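Side-chain contacts in antiterminator Q protein (Enterobacteria phage SfI, PDB 6JNY), which probably acts as an antitermination factor that works on RNA polymerase, letting transcription continue past terminators: residues W26-R31 / Y88-S93; Q68-V73 / K79-L84. One frame throughout, in Å; residues are numbered along the deposited sequence.

Contact 1 (W26-R31 / Y88-S93); sequences WVYSGR and YAHGSS
The ring of Tyr-28 lies along the last turn of helix 78-90, where its inner atoms touch Ala-89 O obliquely and its outer ones run beside His-90. CG anti to the backbone N (chi1 -162°) lays the ring alongside both partners. Its CG rests 3.3 Å from Ala-89 O, while the outer part of the ring reaches the imidazole. The two aromatic side chains point the same way with their planes 76° apart, an oblique pairing. Tyr-28 OH approaches His-90 CD2 to 3.1 Å, a carbon partner and no conventional hydrogen bond. The imidazole is held on the ND1 side: Ser-92 OG sits in the ring plane, 2.8 Å from His-90 ND1, which limits rotation of the ring. Deeper in, Val-27 CG1 meets Ala-89 CB at 4.3 Å; the small alanine lets the helix ends come close, and Val-27 also packs on Ile-40 and Met-44. After each helix a glycine takes positive phi, Gly-30 in a Schellman motif and Gly-91; at these angles a side chain would press on the preceding carbonyl O. Just before Gly-30, Ser-29 OG donates to Trp-26 O at 2.7 Å and accepts from Arg-31 NH1, tying down the turn. No hydrogen bond crosses the contact; the helix ends meet through shape and van der Waals contact, with His-90 held by Ser-92 and Ala-89 O bonded outside the two segments to Arg-55 NH2.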
loop_
_atom_site.group_PDB
_atom_site.type_symbol
_atom_site.label_atom_id
_atom_site.label_comp_id
_atom_site.label_asym_id
_atom_site.label_seq_id
_atom_site.Cartn_x
_atom_site.Cartn_y
_atom_site.Cartn_z
ATOM N N TRP A 26 -6.958 5.137 -10.749
ATOM C CA TRP A 26 -6.349 6.211 -11.531
ATOM C C TRP A 26 -4.904 5.873 -11.885
ATOM O O TRP A 26 -4.481 6.030 -13.037
ATOM C CB TRP A 26 -6.450 7.510 -10.739
ATOM C CG TRP A 26 -5.927 8.722 -11.407
ATOM C CD1 TRP A 26 -6.581 9.509 -12.309
ATOM C CD2 TRP A 26 -4.643 9.315 -11.208
ATOM N NE1 TRP A 26 -5.771 10.549 -12.696
ATOM C CE2 TRP A 26 -4.576 10.454 -12.034
ATOM C CE3 TRP A 26 -3.533 8.986 -10.417
ATOM C CZ2 TRP A 26 -3.447 11.273 -12.086
ATOM C CZ3 TRP A 26 -2.415 9.794 -10.475
ATOM C CH2 TRP A 26 -2.380 10.929 -11.296
ATOM N N VAL A 27 -4.130 5.391 -10.909
ATOM C CA VAL A 27 -2.756 4.968 -11.183
ATOM C C VAL A 27 -2.732 3.847 -12.216
ATOM O O VAL A 27 -1.938 3.868 -13.170
ATOM C CB VAL A 27 -2.066 4.534 -9.879
ATOM C CG1 VAL A 27 -0.767 3.811 -10.166
ATOM C CG2 VAL A 27 -1.823 5.737 -8.981
ATOM N N TYR A 28 -3.591 2.839 -12.034
ATOM C CA TYR A 28 -3.574 1.667 -12.906
ATOM C C TYR A 28 -3.897 2.037 -14.347
ATOM O O TYR A 28 -3.491 1.327 -15.274
ATOM C CB TYR A 28 -4.563 0.621 -12.394
ATOM C CG TYR A 28 -4.358 -0.779 -12.932
ATOM C CD1 TYR A 28 -3.200 -1.494 -12.642
ATOM C CD2 TYR A 28 -5.344 -1.403 -13.680
ATOM C CE1 TYR A 28 -3.020 -2.777 -13.112
ATOM C CE2 TYR A 28 -5.171 -2.692 -14.162
ATOM C CZ TYR A 28 -4.010 -3.374 -13.866
ATOM O OH TYR A 28 -3.831 -4.653 -14.339
ATOM N N SER A 29 -4.629 3.127 -14.545
ATOM C CA SER A 29 -4.944 3.606 -15.886
ATOM C C SER A 29 -3.773 4.312 -16.547
ATOM O O SER A 29 -3.887 4.695 -17.721
ATOM C CB SER A 29 -6.134 4.555 -15.821
ATOM O OG SER A 29 -5.720 5.862 -15.486
ATOM N N GLY A 30 -2.667 4.499 -15.834
ATOM C CA GLY A 30 -1.459 5.056 -16.401
ATOM C C GLY A 30 -1.347 6.558 -16.343
ATOM O O GLY A 30 -0.467 7.123 -17.005
ATOM N N ARG A 31 -2.180 7.227 -15.549
ATOM C CA ARG A 31 -2.233 8.684 -15.573
ATOM C C ARG A 31 -1.169 9.375 -14.720
ATOM O O ARG A 31 -1.050 10.603 -14.799
ATOM C CB ARG A 31 -3.645 9.185 -15.231
ATOM C CG ARG A 31 -4.638 9.014 -16.396
ATOM C CD ARG A 31 -6.081 9.308 -15.989
ATOM N NE ARG A 31 -6.975 9.393 -17.145
ATOM C CZ ARG A 31 -7.360 8.359 -17.890
ATOM N NH1 ARG A 31 -6.946 7.130 -17.615
ATOM N NH2 ARG A 31 -8.174 8.554 -18.924
ATOM N N TYR A 88 -4.265 -1.880 -4.174
ATOM C CA TYR A 88 -5.104 -0.778 -4.633
ATOM C C TYR A 88 -5.009 -0.519 -6.130
ATOM O O TYR A 88 -6.032 -0.239 -6.752
ATOM C CB TYR A 88 -4.810 0.509 -3.833
ATOM C CG TYR A 88 -5.395 0.464 -2.449
ATOM C CD1 TYR A 88 -6.765 0.464 -2.257
ATOM C CD2 TYR A 88 -4.568 0.363 -1.344
ATOM C CE1 TYR A 88 -7.310 0.421 -0.979
ATOM C CE2 TYR A 88 -5.097 0.306 -0.066
ATOM C CZ TYR A 88 -6.469 0.328 0.100
ATOM O OH TYR A 88 -6.998 0.281 1.367
ATOM N N ALA A 89 -3.810 -0.565 -6.708
ATOM C CA ALA A 89 -3.678 -0.279 -8.134
ATOM C C ALA A 89 -4.077 -1.488 -8.975
ATOM O O ALA A 89 -5.016 -1.413 -9.774
ATOM C CB ALA A 89 -2.260 0.197 -8.456
ATOM N N HIS A 90 -3.411 -2.626 -8.764
ATOM C CA HIS A 90 -3.759 -3.805 -9.550
ATOM C C HIS A 90 -5.063 -4.445 -9.104
ATOM O O HIS A 90 -5.691 -5.149 -9.902
ATOM C CB HIS A 90 -2.661 -4.857 -9.517
ATOM C CG HIS A 90 -2.944 -6.025 -10.411
ATOM N ND1 HIS A 90 -3.370 -7.242 -9.928
ATOM C CD2 HIS A 90 -2.903 -6.144 -11.758
ATOM C CE1 HIS A 90 -3.557 -8.072 -10.942
ATOM N NE2 HIS A 90 -3.281 -7.430 -12.061
ATOM N N GLY A 91 -5.488 -4.233 -7.860
ATOM C CA GLY A 91 -6.742 -4.810 -7.426
ATOM C C GLY A 91 -6.653 -6.260 -7.011
ATOM O O GLY A 91 -7.657 -6.979 -7.074
ATOM N N SER A 92 -5.477 -6.715 -6.596
ATOM C CA SER A 92 -5.309 -8.082 -6.127
ATOM C C SER A 92 -5.866 -8.231 -4.718
ATOM O O SER A 92 -5.763 -7.322 -3.888
ATOM C CB SER A 92 -3.824 -8.444 -6.103
ATOM O OG SER A 92 -3.218 -8.293 -7.373
ATOM N N SER A 93 -6.429 -9.403 -4.431
ATOM C CA SER A 93 -6.931 -9.681 -3.099
ATOM C C SER A 93 -5.771 -9.883 -2.126
ATOM O O SER A 93 -4.634 -10.159 -2.520
ATOM C CB SER A 93 -7.773 -10.960 -3.116
ATOM O OG SER A 93 -6.922 -12.087 -3.272
#

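Contact 2 (Q68-V73 / K79-L84); sequences QVVDSV and KAFGIL
Val-70 CG1 is the methyl on which the tight part of this contact turns, for it touches both Phe-81 CE1 and Leu-84 CD2, each at 3.7 Å. Its placement anti to the backbone N (chi1 170°) directs it across to helix 78-90, where Phe-81 and Leu-84, three residues apart, occupy the same face of the helix. Valine and leucine meet tip to tip, while the phenyl ring slants across the valine. The ring also packs on Val-39, Ile-40 and Met-74, so a large apolar group suits this buried position. Asp-71 forms the looser, polar border: it is partly exposed, whereas Val-70, Phe-81 and Leu-84 are buried. Its CB starts off away from the partner helix, yet OD1 comes back to 3.5 Å from Phe-81 CE2, at the ring edge and near its plane, where the C-H groups carry slight positive charge. The same oxygen is hydrogen-bonded to Ser-37 OG, giving the carboxylate a proper polar partner. The segment axes come to 11.0 Å at 150°, an open spacing bridged by side chains. Such a pair, nearly antiparallel and joined by a short turn, is a helical hairpin.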
loop_
_atom_site.group_PDB
_atom_site.type_symbol
_atom_site.label_atom_id
_atom_site.label_comp_id
_atom_site.label_asym_id
_atom_site.label_seq_id
_atom_site.Cartn_x
_atom_site.Cartn_y
_atom_site.Cartn_z
ATOM N N GLN A 68 1.466 12.046 -4.529
ATOM C CA GLN A 68 2.533 12.740 -3.818
ATOM C C GLN A 68 2.516 12.376 -2.343
ATOM O O GLN A 68 3.573 12.169 -1.733
ATOM C CB GLN A 68 2.374 14.250 -3.993
ATOM C CG GLN A 68 2.597 14.754 -5.407
ATOM C CD GLN A 68 2.721 16.266 -5.465
ATOM O OE1 GLN A 68 3.239 16.818 -6.435
ATOM N NE2 GLN A 68 2.248 16.943 -4.419
ATOM N N VAL A 69 1.323 12.275 -1.751
ATOM C CA VAL A 69 1.221 11.851 -0.357
ATOM C C VAL A 69 1.761 10.439 -0.191
ATOM O O VAL A 69 2.591 10.168 0.686
ATOM C CB VAL A 69 -0.233 11.977 0.131
ATOM C CG1 VAL A 69 -0.436 11.231 1.426
ATOM C CG2 VAL A 69 -0.602 13.436 0.274
ATOM N N VAL A 70 1.285 9.508 -1.019
ATOM C CA VAL A 70 1.670 8.115 -0.843
ATOM C C VAL A 70 3.165 7.931 -1.054
ATOM O O VAL A 70 3.833 7.234 -0.282
ATOM C CB VAL A 70 0.839 7.208 -1.766
ATOM C CG1 VAL A 70 1.393 5.799 -1.766
ATOM C CG2 VAL A 70 -0.603 7.221 -1.320
ATOM N N ASP A 71 3.721 8.550 -2.095
ATOM C CA ASP A 71 5.147 8.379 -2.339
ATOM C C ASP A 71 5.969 8.947 -1.194
ATOM O O ASP A 71 6.972 8.348 -0.784
ATOM C CB ASP A 71 5.555 9.042 -3.654
ATOM C CG ASP A 71 6.978 8.688 -4.059
ATOM O OD1 ASP A 71 7.189 7.586 -4.604
ATOM O OD2 ASP A 71 7.889 9.506 -3.819
ATOM N N SER A 72 5.554 10.098 -0.664
ATOM C CA SER A 72 6.310 10.762 0.392
ATOM C C SER A 72 6.244 10.010 1.715
ATOM O O SER A 72 7.069 10.256 2.604
ATOM C CB SER A 72 5.778 12.179 0.580
ATOM O OG SER A 72 4.564 12.175 1.297
ATOM N N VAL A 73 5.264 9.130 1.881
ATOM C CA VAL A 73 5.130 8.325 3.082
ATOM C C VAL A 73 5.757 6.947 2.903
ATOM O O VAL A 73 6.448 6.458 3.797
ATOM C CB VAL A 73 3.637 8.220 3.470
ATOM C CG1 VAL A 73 3.405 7.094 4.464
ATOM C CG2 VAL A 73 3.127 9.561 4.019
ATOM N N LYS A 79 8.951 -2.688 0.139
ATOM C CA LYS A 79 8.121 -3.886 0.211
ATOM C C LYS A 79 6.667 -3.520 0.476
ATOM O O LYS A 79 5.760 -3.973 -0.232
ATOM C CB LYS A 79 8.652 -4.811 1.306
ATOM C CG LYS A 79 7.950 -6.160 1.422
ATOM C CD LYS A 79 8.453 -6.896 2.659
ATOM C CE LYS A 79 7.800 -8.254 2.814
ATOM N NZ LYS A 79 8.130 -8.885 4.134
ATOM N N ALA A 80 6.432 -2.681 1.487
ATOM C CA ALA A 80 5.077 -2.252 1.802
ATOM C C ALA A 80 4.478 -1.432 0.670
ATOM O O ALA A 80 3.288 -1.566 0.360
ATOM C CB ALA A 80 5.068 -1.456 3.109
ATOM N N PHE A 81 5.287 -0.566 0.049
ATOM C CA PHE A 81 4.816 0.211 -1.093
ATOM C C PHE A 81 4.302 -0.714 -2.194
ATOM O O PHE A 81 3.208 -0.505 -2.729
ATOM C CB PHE A 81 5.970 1.091 -1.591
ATOM C CG PHE A 81 5.554 2.365 -2.302
ATOM C CD1 PHE A 81 4.289 2.534 -2.864
ATOM C CD2 PHE A 81 6.470 3.413 -2.421
ATOM C CE1 PHE A 81 3.955 3.723 -3.516
ATOM C CE2 PHE A 81 6.142 4.600 -3.073
ATOM C CZ PHE A 81 4.890 4.756 -3.625
ATOM N N GLY A 82 5.054 -1.769 -2.499
ATOM C CA GLY A 82 4.617 -2.698 -3.530
ATOM C C GLY A 82 3.328 -3.411 -3.167
ATOM O O GLY A 82 2.450 -3.601 -4.016
ATOM N N ILE A 83 3.190 -3.800 -1.896
ATOM C CA ILE A 83 1.971 -4.472 -1.459
ATOM C C ILE A 83 0.778 -3.533 -1.556
ATOM O O ILE A 83 -0.313 -3.931 -1.980
ATOM C CB ILE A 83 2.164 -5.047 -0.046
ATOM C CG1 ILE A 83 3.038 -6.302 -0.106
ATOM C CG2 ILE A 83 0.829 -5.338 0.620
ATOM C CD1 ILE A 83 3.584 -6.724 1.225
ATOM N N LEU A 84 0.964 -2.270 -1.156
ATOM C CA LEU A 84 -0.087 -1.279 -1.312
ATOM C C LEU A 84 -0.514 -1.140 -2.767
ATOM O O LEU A 84 -1.713 -1.058 -3.060
ATOM C CB LEU A 84 0.404 0.072 -0.777
ATOM C CG LEU A 84 -0.619 1.204 -0.691
ATOM C CD1 LEU A 84 -1.550 0.985 0.483
ATOM C CD2 LEU A 84 0.085 2.570 -0.556
#

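Overall arrangement
Both contacts use helix 78-90: contact 2 holds its first half against helix 60-74, and contact 1 holds its C-terminal end against the end of helix 10-28. Along the chain contact 2 is nested inside the loop that contact 1 closes, and segments 79-84 and 88-93 follow each other closely. The centres are 13 Å apart. Contact 2 lies about 5 Å from the centre of the chain and is buried, whereas contact 1 lies about 11 Å out and is partly exposed. Helix 38-45 borders both, since Ile-40 touches Val-27 and Phe-81. Local hairpin and distant helix end are thus joined in one largely helical body within the antitermination Q family region.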